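Local coordinates for protein CurH (Lyngbya majuscula, PDB 3KG7) that probably dehydrates a beta-hydroxyacyl intermediate to its enoyl product, serving as a dehydratase domain in the polyketide synthase that builds curacin, at residues L145-T150 and Q173-E178; L211-F216 and E249-V254; L258-Y263 and G280-R285. All coordinates share one frame; numbering follows the deposited sequence.

Contact 1 of 3, residues L145-T150 and Q173-E178; sequences LRPLDT and QAWIGE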
loop_
_atom_site.group_PDB
_atom_site.type_symbol
_atom_site.label_atom_id
_atom_site.label_comp_id
_atom_site.label_asym_id
_atom_site.label_seq_id
_atom_site.Cartn_x
_atom_site.Cartn_y
_atom_site.Cartn_z
ATOM N N LEU C 145 -34.231 38.168 -2.293
ATOM C CA LEU C 145 -33.152 38.230 -3.265
ATOM C C LEU C 145 -33.719 38.407 -4.675
ATOM O O LEU C 145 -34.928 38.597 -4.845
ATOM C CB LEU C 145 -32.253 36.995 -3.153
ATOM C CG LEU C 145 -31.522 36.838 -1.811
ATOM C CD1 LEU C 145 -30.866 35.475 -1.717
ATOM C CD2 LEU C 145 -30.498 37.951 -1.570
ATOM N N ARG C 146 -32.843 38.378 -5.677
ATOM C CA ARG C 146 -33.256 38.506 -7.076
ATOM C C ARG C 146 -32.547 37.457 -7.933
ATOM O O ARG C 146 -31.323 37.511 -8.088
ATOM C CB ARG C 146 -32.996 39.927 -7.600
ATOM C CG ARG C 146 -33.914 40.978 -6.990
ATOM C CD ARG C 146 -33.431 42.442 -7.278
ATOM N NE ARG C 146 -33.581 43.240 -6.013
ATOM C CZ ARG C 146 -34.813 43.703 -5.533
ATOM N NH1 ARG C 146 -36.039 43.452 -6.192
ATOM N NH2 ARG C 146 -34.814 44.415 -4.367
ATOM N N PRO C 147 -33.317 36.494 -8.485
ATOM C CA PRO C 147 -32.794 35.351 -9.243
ATOM C C PRO C 147 -31.878 35.737 -10.403
ATOM O O PRO C 147 -32.043 36.802 -11.003
ATOM C CB PRO C 147 -34.062 34.676 -9.778
ATOM C CG PRO C 147 -35.120 35.057 -8.823
ATOM C CD PRO C 147 -34.790 36.457 -8.404
ATOM N N LEU C 148 -30.923 34.862 -10.702
ATOM C CA LEU C 148 -29.963 35.078 -11.778
ATOM C C LEU C 148 -30.291 34.249 -13.007
ATOM O O LEU C 148 -30.890 33.175 -12.912
ATOM C CB LEU C 148 -28.554 34.716 -11.307
ATOM C CG LEU C 148 -27.676 35.808 -10.700
ATOM C CD1 LEU C 148 -26.971 35.266 -9.463
ATOM C CD2 LEU C 148 -26.672 36.319 -11.736
ATOM N N ASP C 149 -29.892 34.767 -14.162
ATOM C CA ASP C 149 -29.823 33.984 -15.380
ATOM C C ASP C 149 -28.457 33.313 -15.355
ATOM O O ASP C 149 -27.433 33.992 -15.234
ATOM C CB ASP C 149 -29.964 34.892 -16.607
ATOM C CG ASP C 149 -30.091 34.113 -17.910
ATOM O OD1 ASP C 149 -30.814 33.094 -17.938
ATOM O OD2 ASP C 149 -29.474 34.532 -18.912
ATOM N N THR C 150 -28.449 31.984 -15.444
ATOM C CA THR C 150 -27.220 31.188 -15.363
ATOM C C THR C 150 -26.211 31.534 -16.462
ATOM O O THR C 150 -25.004 31.413 -16.260
ATOM C CB THR C 150 -27.508 29.661 -15.373
ATOM O OG1 THR C 150 -28.129 29.289 -16.609
ATOM C CG2 THR C 150 -28.413 29.264 -14.207
ATOM N N GLN C 173 -30.273 26.810 -9.690
ATOM C CA GLN C 173 -30.700 28.210 -9.621
ATOM C C GLN C 173 -29.733 29.046 -8.785
ATOM O O GLN C 173 -29.141 28.549 -7.826
ATOM C CB GLN C 173 -32.121 28.304 -9.052
ATOM C CG GLN C 173 -32.859 29.601 -9.375
ATOM C CD GLN C 173 -33.323 29.682 -10.818
ATOM O OE1 GLN C 173 -33.662 28.669 -11.432
ATOM N NE2 GLN C 173 -33.344 30.893 -11.366
ATOM N N ALA C 174 -29.578 30.312 -9.155
ATOM C CA ALA C 174 -28.693 31.220 -8.437
ATOM C C ALA C 174 -29.399 32.521 -8.054
ATOM O O ALA C 174 -30.151 33.087 -8.850
ATOM C CB ALA C 174 -27.458 31.508 -9.267
ATOM N N TRP C 175 -29.162 32.981 -6.828
ATOM C CA TRP C 175 -29.667 34.275 -6.377
ATOM C C TRP C 175 -28.514 35.148 -5.891
ATOM O O TRP C 175 -27.491 34.639 -5.431
ATOM C CB TRP C 175 -30.693 34.099 -5.257
ATOM C CG TRP C 175 -31.932 33.330 -5.638
ATOM C CD1 TRP C 175 -33.114 33.850 -6.087
ATOM C CD2 TRP C 175 -32.120 31.907 -5.572
ATOM N NE1 TRP C 175 -34.021 32.842 -6.316
ATOM C CE2 TRP C 175 -33.436 31.639 -6.009
ATOM C CE3 TRP C 175 -31.305 30.834 -5.187
ATOM C CZ2 TRP C 175 -33.956 30.340 -6.077
ATOM C CZ3 TRP C 175 -31.825 29.542 -5.255
ATOM C CH2 TRP C 175 -33.137 29.309 -5.695
ATOM N N ILE C 176 -28.690 36.463 -5.989
ATOM C CA ILE C 176 -27.664 37.420 -5.575
ATOM C C ILE C 176 -28.246 38.646 -4.855
ATOM O O ILE C 176 -29.262 39.208 -5.270
ATOM C CB ILE C 176 -26.770 37.857 -6.783
ATOM C CG1 ILE C 176 -25.479 38.535 -6.309
ATOM C CG2 ILE C 176 -27.537 38.742 -7.780
ATOM C CD1 ILE C 176 -24.399 37.560 -5.919
ATOM N N GLY C 177 -27.599 39.030 -3.760
ATOM C CA GLY C 177 -27.897 40.275 -3.070
ATOM C C GLY C 177 -26.657 41.146 -3.066
ATOM O O GLY C 177 -25.650 40.804 -3.697
ATOM N N GLU C 178 -26.725 42.272 -2.360
ATOM C CA GLU C 178 -25.564 43.145 -2.227
ATOM C C GLU C 178 -24.553 42.587 -1.228
ATOM O O GLU C 178 -23.340 42.741 -1.407
ATOM C CB GLU C 178 -25.990 44.555 -1.844
ATOM C CG GLU C 178 -26.707 45.281 -2.963
ATOM C CD GLU C 178 -26.846 46.759 -2.696
ATOM O OE1 GLU C 178 -26.759 47.162 -1.516
ATOM O OE2 GLU C 178 -27.043 47.523 -3.667
#
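P147 rests against the pyrrole side of W175: its CG lies 3.5 Å from NE1 of W175, and its CA comes equally near to CD1 of that indole. The proline meets the ring obliquely. W175 is placed for this by its first torsion, which sets CG anti to its own carbonyl carbon (chi1 -62°) and puts the indole on the same face of the pair as P147. L145 comes in at the other end of the pairing and crosses W175 at about a right angle, with CD1 3.8 Å from W175 CB; its second methyl, CD2, lies over the G177 backbone. L148 works from the other side. Its CD1 fits between the two residues flanking W175, 3.8 Å from A174 CB and 3.7 Å from I176 CB, so one leucine methyl bridges both. One hydrogen bond ties the backbones, from L148 N to A174 O (2.7 Å, 150° at the hydrogen), with the donor tilted a little from the carbonyl plane. The chain at 146-147 is a short, weakly bonded antiparallel strand: P147 pairs with W175 at a non-hydrogen-bonded position, and a proline has no N-H to offer. On the far side, strand 171-176 is bonded on to strand 181-186 through Q173 with E184 and W175 with L182. Within this chain 146-147 lies outside strand 171-176, with no further strand beyond it; it joins helix 138-144 to helix 150-159, while L148 also touches F216.

Contact 2 of 3, residues L211-F216 and E249-V254; sequences LTPDLF and EEPSRV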
loop_
_atom_site.group_PDB
_atom_site.type_symbol
_atom_site.label_atom_id
_atom_site.label_comp_id
_atom_site.label_asym_id
_atom_site.label_seq_id
_atom_site.Cartn_x
_atom_site.Cartn_y
_atom_site.Cartn_z
ATOM N N LEU C 211 -20.195 30.820 -6.358
ATOM C CA LEU C 211 -20.823 32.144 -6.246
ATOM C C LEU C 211 -20.517 32.894 -4.952
ATOM O O LEU C 211 -20.456 32.313 -3.861
ATOM C CB LEU C 211 -22.341 32.060 -6.466
ATOM C CG LEU C 211 -23.185 33.344 -6.488
ATOM C CD1 LEU C 211 -22.817 34.265 -7.649
ATOM C CD2 LEU C 211 -24.667 33.013 -6.529
ATOM N N THR C 212 -20.345 34.204 -5.109
ATOM C CA THR C 212 -20.070 35.129 -4.027
ATOM C C THR C 212 -20.889 36.374 -4.354
ATOM O O THR C 212 -21.097 36.658 -5.536
ATOM C CB THR C 212 -18.574 35.511 -4.002
ATOM O OG1 THR C 212 -17.781 34.432 -4.514
ATOM C CG2 THR C 212 -18.120 35.830 -2.591
ATOM N N PRO C 213 -21.373 37.113 -3.323
ATOM C CA PRO C 213 -22.066 38.402 -3.509
ATOM C C PRO C 213 -21.444 39.319 -4.576
ATOM O O PRO C 213 -22.159 40.089 -5.231
ATOM C CB PRO C 213 -21.946 39.057 -2.131
ATOM C CG PRO C 213 -21.919 37.923 -1.185
ATOM C CD PRO C 213 -21.316 36.739 -1.894
ATOM N N ASP C 214 -20.127 39.212 -4.747
ATOM C CA ASP C 214 -19.358 40.082 -5.632
ATOM C C ASP C 214 -18.629 39.301 -6.729
ATOM O O ASP C 214 -17.439 39.514 -6.963
ATOM C CB ASP C 214 -18.345 40.878 -4.800
ATOM C CG ASP C 214 -17.358 39.980 -4.065
ATOM O OD1 ASP C 214 -17.791 39.117 -3.270
ATOM O OD2 ASP C 214 -16.143 40.139 -4.294
ATOM N N LEU C 215 -19.344 38.406 -7.406
ATOM C CA LEU C 215 -18.741 37.566 -8.445
ATOM C C LEU C 215 -18.484 38.322 -9.760
ATOM O O LEU C 215 -17.663 37.902 -10.575
ATOM C CB LEU C 215 -19.581 36.304 -8.686
ATOM C CG LEU C 215 -18.862 35.094 -9.300
ATOM C CD1 LEU C 215 -18.243 34.205 -8.213
ATOM C CD2 LEU C 215 -19.809 34.290 -10.176
ATOM N N PHE C 216 -19.178 39.439 -9.954
ATOM C CA PHE C 216 -18.960 40.303 -11.120
ATOM C C PHE C 216 -17.707 41.172 -10.957
ATOM O O PHE C 216 -17.365 41.955 -11.847
ATOM C CB PHE C 216 -20.194 41.182 -11.377
ATOM C CG PHE C 216 -21.428 40.404 -11.762
ATOM C CD1 PHE C 216 -22.286 39.898 -10.786
ATOM C CD2 PHE C 216 -21.731 40.176 -13.101
ATOM C CE1 PHE C 216 -23.424 39.172 -11.138
ATOM C CE2 PHE C 216 -22.870 39.453 -13.464
ATOM C CZ PHE C 216 -23.717 38.950 -12.479
ATOM N N GLU C 249 -22.583 34.570 3.260
ATOM C CA GLU C 249 -23.145 35.646 4.088
ATOM C C GLU C 249 -22.445 36.997 3.938
ATOM O O GLU C 249 -23.066 38.038 4.149
ATOM C CB GLU C 249 -23.188 35.227 5.560
ATOM C CG GLU C 249 -24.263 34.192 5.868
ATOM C CD GLU C 249 -23.994 33.409 7.146
ATOM O OE1 GLU C 249 -23.945 34.019 8.236
ATOM O OE2 GLU C 249 -23.843 32.172 7.065
ATOM N N GLU C 250 -21.161 36.987 3.586
ATOM C CA GLU C 250 -20.424 38.238 3.353
ATOM C C GLU C 250 -19.557 38.188 2.089
ATOM O O GLU C 250 -19.116 37.108 1.690
ATOM C CB GLU C 250 -19.622 38.677 4.594
ATOM C CG GLU C 250 -18.834 37.588 5.314
ATOM C CD GLU C 250 -18.159 38.099 6.581
ATOM O OE1 GLU C 250 -17.271 38.972 6.482
ATOM O OE2 GLU C 250 -18.510 37.624 7.680
ATOM N N PRO C 251 -19.346 39.355 1.435
ATOM C CA PRO C 251 -18.493 39.429 0.241
ATOM C C PRO C 251 -17.065 38.942 0.491
ATOM O O PRO C 251 -16.581 38.979 1.624
ATOM C CB PRO C 251 -18.501 40.922 -0.104
ATOM C CG PRO C 251 -19.770 41.434 0.481
ATOM C CD PRO C 251 -19.934 40.672 1.756
ATOM N N SER C 252 -16.412 38.485 -0.574
ATOM C CA SER C 252 -15.069 37.914 -0.487
ATOM C C SER C 252 -14.038 38.920 0.020
ATOM O O SER C 252 -14.018 40.071 -0.410
ATOM C CB SER C 252 -14.635 37.345 -1.843
ATOM O OG SER C 252 -14.801 38.296 -2.878
ATOM N N ARG C 253 -13.195 38.473 0.946
ATOM C CA ARG C 253 -12.090 39.283 1.443
ATOM C C ARG C 253 -10.912 39.217 0.483
ATOM O O ARG C 253 -10.478 38.138 0.080
ATOM C CB ARG C 253 -11.673 38.854 2.853
ATOM C CG ARG C 253 -12.732 39.141 3.930
ATOM C CD ARG C 253 -12.296 38.697 5.332
ATOM N NE ARG C 253 -11.557 37.437 5.317
ATOM C CZ ARG C 253 -12.108 36.238 5.153
ATOM N NH1 ARG C 253 -13.419 36.117 4.984
ATOM N NH2 ARG C 253 -11.342 35.156 5.151
ATOM N N VAL C 254 -10.411 40.389 0.116
ATOM C CA VAL C 254 -9.348 40.515 -0.864
ATOM C C VAL C 254 -8.062 40.926 -0.162
ATOM O O VAL C 254 -7.930 42.068 0.290
ATOM C CB VAL C 254 -9.713 41.565 -1.952
ATOM C CG1 VAL C 254 -8.573 41.733 -2.967
ATOM C CG2 VAL C 254 -11.006 41.176 -2.656
#
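This is a small polar surface contact in the second hotdog half, between the loop 211-216 and the irregular part 249-252 of strand 243-255, in which the carboxylate of D214 holds the backbone and hydroxyl of S252. The loop follows helix 202-207; the strand becomes regular again at R253. The main bond runs from S252 N to D214 OD1, 3.1 Å and nearly straight at 167°. It reaches the syn side of the oxygen but comes in 33° out of the carboxylate plane. S252 OG makes a second, weak bond to the same OD1, and it lies 2.7 Å from D214 OD2. Both side chains adopt the crowded position, with D214 CG and S252 OG each lying between their own backbone N and carbonyl carbon, which turns the carboxylate and the hydroxyl to each other. Carbon contacts flank the polar pair. T212 CG2 lies 3.9 Å from S252 CB, and P213 lays its ring beside P251, with CB 4.1 Å from P251 CG. Outside both segments, R261 NH2 forms a hydrogen bond with S252 OG and a salt bridge with D214 OD2, modelled implausibly short, its exact geometry doubtful. S252 bonds to OD1, while OD2 faces the guanidinium group of R261, an environment that would probably favour the ionised carboxylate and tie the loop to two neighbouring strands.

Contact 3 of 3, residues L258-Y263 and G280-R285; sequences LQTRSY and GFTVKR
Y263 and F281 form the aromatic part of this contact, an offset edge-to-face pair with centroids 5.3 Å apart and planes at 70°, the edge of F281 turned to the Y263 face. The two side chains lie side by side and point the same way, although they start differently: F281 has CG anti to its backbone N (chi1 -176°), while Y263 has CG between its N and carbonyl carbon. F281 CD1 ends 3.5 Å from Y263 CZ, and the phenol OH reaches on to hydrogen-bond T209 O. A phenylalanine in place of Y263 would probably keep much of the ring pair but leave T209 O without this partner and the ring less firmly fixed. Backbone bonds join the strands as antiparallel neighbours. R261 and V283 exchange two, V283 N to R261 O being the shorter at 2.8 Å, and Y263 and F281 exchange two more. These strands, 260-268 and 274-286, form a hairpin within the second half of the double hotdog. At its G280 end lies a G1 beta bulge, G280 and F281 both facing Y263, and G280 has the positive phi that favours glycine. Polar side chains occupy the face of S262 and T282. The S262 OG to T282 OG1 bond is weak, at 3.3 Å; T282 OG1 gives a shorter one to G280 O (2.8 Å) in its own strand, the donor well above the carbonyl plane. Carbon contacts occur on both faces: the T260 and T282 side chains cross obliquely, T282 CG2 against T260 CB, and on the aromatic side V283 CG2 lies 3.8 Å from R261 CB, while the R261 side chain leads away to D214, S252 and F218.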
loop_
_atom_site.group_PDB
_atom_site.type_symbol
_atom_site.label_atom_id
_atom_site.label_comp_id
_atom_site.label_asym_id
_atom_site.label_seq_id
_atom_site.Cartn_x
_atom_site.Cartn_y
_atom_site.Cartn_z
ATOM N N LEU C 258 -0.546 39.988 -0.472
ATOM C CA LEU C 258 -0.350 38.547 -0.690
ATOM C C LEU C 258 -1.324 37.963 -1.726
ATOM O O LEU C 258 -1.347 36.749 -1.956
ATOM C CB LEU C 258 -0.407 37.770 0.635
ATOM C CG LEU C 258 0.892 37.778 1.472
ATOM C CD1 LEU C 258 0.598 37.751 2.977
ATOM C CD2 LEU C 258 1.833 36.629 1.064
ATOM N N GLN C 259 -2.122 38.848 -2.328
ATOM C CA GLN C 259 -2.919 38.577 -3.540
ATOM C C GLN C 259 -3.752 37.287 -3.531
ATOM O O GLN C 259 -3.425 36.320 -4.225
ATOM C CB GLN C 259 -2.019 38.634 -4.786
ATOM C CG GLN C 259 -2.752 38.936 -6.098
ATOM C CD GLN C 259 -3.254 40.373 -6.199
ATOM O OE1 GLN C 259 -2.729 41.283 -5.553
ATOM N NE2 GLN C 259 -4.276 40.579 -7.021
ATOM N N THR C 260 -4.828 37.292 -2.746
ATOM C CA THR C 260 -5.751 36.158 -2.641
ATOM C C THR C 260 -7.161 36.665 -2.364
ATOM O O THR C 260 -7.333 37.660 -1.657
ATOM C CB THR C 260 -5.377 35.207 -1.475
ATOM O OG1 THR C 260 -5.410 35.919 -0.226
ATOM C CG2 THR C 260 -3.998 34.587 -1.668
ATOM N N ARG C 261 -8.166 35.992 -2.917
ATOM C CA ARG C 261 -9.561 36.241 -2.532
ATOM C C ARG C 261 -10.042 35.076 -1.683
ATOM O O ARG C 261 -9.872 33.923 -2.075
ATOM C CB ARG C 261 -10.475 36.376 -3.751
ATOM C CG ARG C 261 -10.173 37.539 -4.664
ATOM C CD ARG C 261 -11.226 37.639 -5.746
ATOM N NE ARG C 261 -12.433 38.317 -5.278
ATOM C CZ ARG C 261 -12.677 39.618 -5.437
ATOM N NH1 ARG C 261 -11.803 40.402 -6.055
ATOM N NH2 ARG C 261 -13.804 40.142 -4.975
ATOM N N SER C 262 -10.637 35.367 -0.528
ATOM C CA SER C 262 -11.117 34.310 0.370
ATOM C C SER C 262 -12.563 34.527 0.785
ATOM O O SER C 262 -13.007 35.671 0.936
ATOM C CB SER C 262 -10.247 34.220 1.623
ATOM O OG SER C 262 -8.891 34.500 1.333
ATOM N N TYR C 263 -13.290 33.426 0.982
ATOM C CA TYR C 263 -14.690 33.495 1.421
ATOM C C TYR C 263 -15.198 32.253 2.157
ATOM O O TYR C 263 -14.483 31.260 2.301
ATOM C CB TYR C 263 -15.640 33.905 0.269
ATOM C CG TYR C 263 -15.541 33.093 -1.009
ATOM C CD1 TYR C 263 -14.533 33.344 -1.948
ATOM C CD2 TYR C 263 -16.479 32.100 -1.299
ATOM C CE1 TYR C 263 -14.445 32.602 -3.133
ATOM C CE2 TYR C 263 -16.401 31.355 -2.484
ATOM C CZ TYR C 263 -15.384 31.610 -3.394
ATOM O OH TYR C 263 -15.304 30.875 -4.557
ATOM N N GLY C 280 -12.756 29.942 4.895
ATOM C CA GLY C 280 -11.496 30.440 4.363
ATOM C C GLY C 280 -11.127 29.872 3.009
ATOM O O GLY C 280 -9.945 29.672 2.728
ATOM N N PHE C 281 -12.140 29.617 2.177
ATOM C CA PHE C 281 -11.932 29.138 0.807
ATOM C C PHE C 281 -11.183 30.189 -0.003
ATOM O O PHE C 281 -11.752 31.217 -0.382
ATOM C CB PHE C 281 -13.268 28.784 0.129
ATOM C CG PHE C 281 -13.114 28.203 -1.259
ATOM C CD1 PHE C 281 -13.388 28.973 -2.389
ATOM C CD2 PHE C 281 -12.690 26.883 -1.441
ATOM C CE1 PHE C 281 -13.238 28.435 -3.684
ATOM C CE2 PHE C 281 -12.544 26.342 -2.732
ATOM C CZ PHE C 281 -12.820 27.120 -3.851
ATOM N N THR C 282 -9.906 29.925 -0.264
ATOM C CA THR C 282 -9.035 30.920 -0.879
ATOM C C THR C 282 -8.663 30.567 -2.322
ATOM O O THR C 282 -8.205 29.454 -2.609
ATOM C CB THR C 282 -7.764 31.133 -0.034
ATOM O OG1 THR C 282 -8.125 31.313 1.343
ATOM C CG2 THR C 282 -6.997 32.356 -0.514
ATOM N N VAL C 283 -8.882 31.517 -3.226
ATOM C CA VAL C 283 -8.439 31.377 -4.608
ATOM C C VAL C 283 -7.268 32.322 -4.875
ATOM O O VAL C 283 -7.155 33.371 -4.246
ATOM C CB VAL C 283 -9.587 31.616 -5.628
ATOM C CG1 VAL C 283 -10.630 30.500 -5.532
ATOM C CG2 VAL C 283 -10.235 32.990 -5.424
ATOM N N LYS C 284 -6.387 31.933 -5.789
ATOM C CA LYS C 284 -5.272 32.788 -6.186
ATOM C C LYS C 284 -5.104 32.760 -7.703
ATOM O O LYS C 284 -5.355 31.734 -8.347
ATOM C CB LYS C 284 -3.978 32.362 -5.482
ATOM C CG LYS C 284 -2.825 33.361 -5.610
ATOM C CD LYS C 284 -1.544 32.847 -4.959
ATOM C CE LYS C 284 -0.839 31.814 -5.830
ATOM N NZ LYS C 284 0.497 31.448 -5.288
ATOM N N ARG C 285 -4.689 33.892 -8.267
ATOM C CA ARG C 285 -4.446 34.005 -9.705
ATOM C C ARG C 285 -3.400 32.986 -10.170
ATOM O O ARG C 285 -2.328 32.862 -9.572
ATOM C CB ARG C 285 -4.002 35.425 -10.058
ATOM C CG ARG C 285 -5.018 36.508 -9.717
ATOM C CD ARG C 285 -6.000 36.778 -10.860
ATOM N NE ARG C 285 -5.367 37.433 -12.009
ATOM C CZ ARG C 285 -5.997 38.218 -12.883
ATOM N NH1 ARG C 285 -7.291 38.481 -12.750
ATOM N NH2 ARG C 285 -5.324 38.752 -13.891
#

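Overall arrangement
The three contacts follow one another along the second hotdog half, with contact 2 in the middle. Its centre is 13 Å from that of contact 1 and 11 Å from that of contact 3, while contacts 1 and 3 stay about 11 Å apart at their nearest atoms. Contact 1 meets contact 2 through packing, the I176 CD1 methyl against the backbone oxygens T212 O and P213 O (3.4 Å each). Contact 2 meets contact 3 through polar links, the R261 salt bridge, doubtful in its exact geometry, and R253 N to S262 O at 2.8 Å, a probable hydrogen bond between neighbouring strands. Helix 202-207, just before 211-216, probably carries the catalytic aspartate, as in related dehydratases.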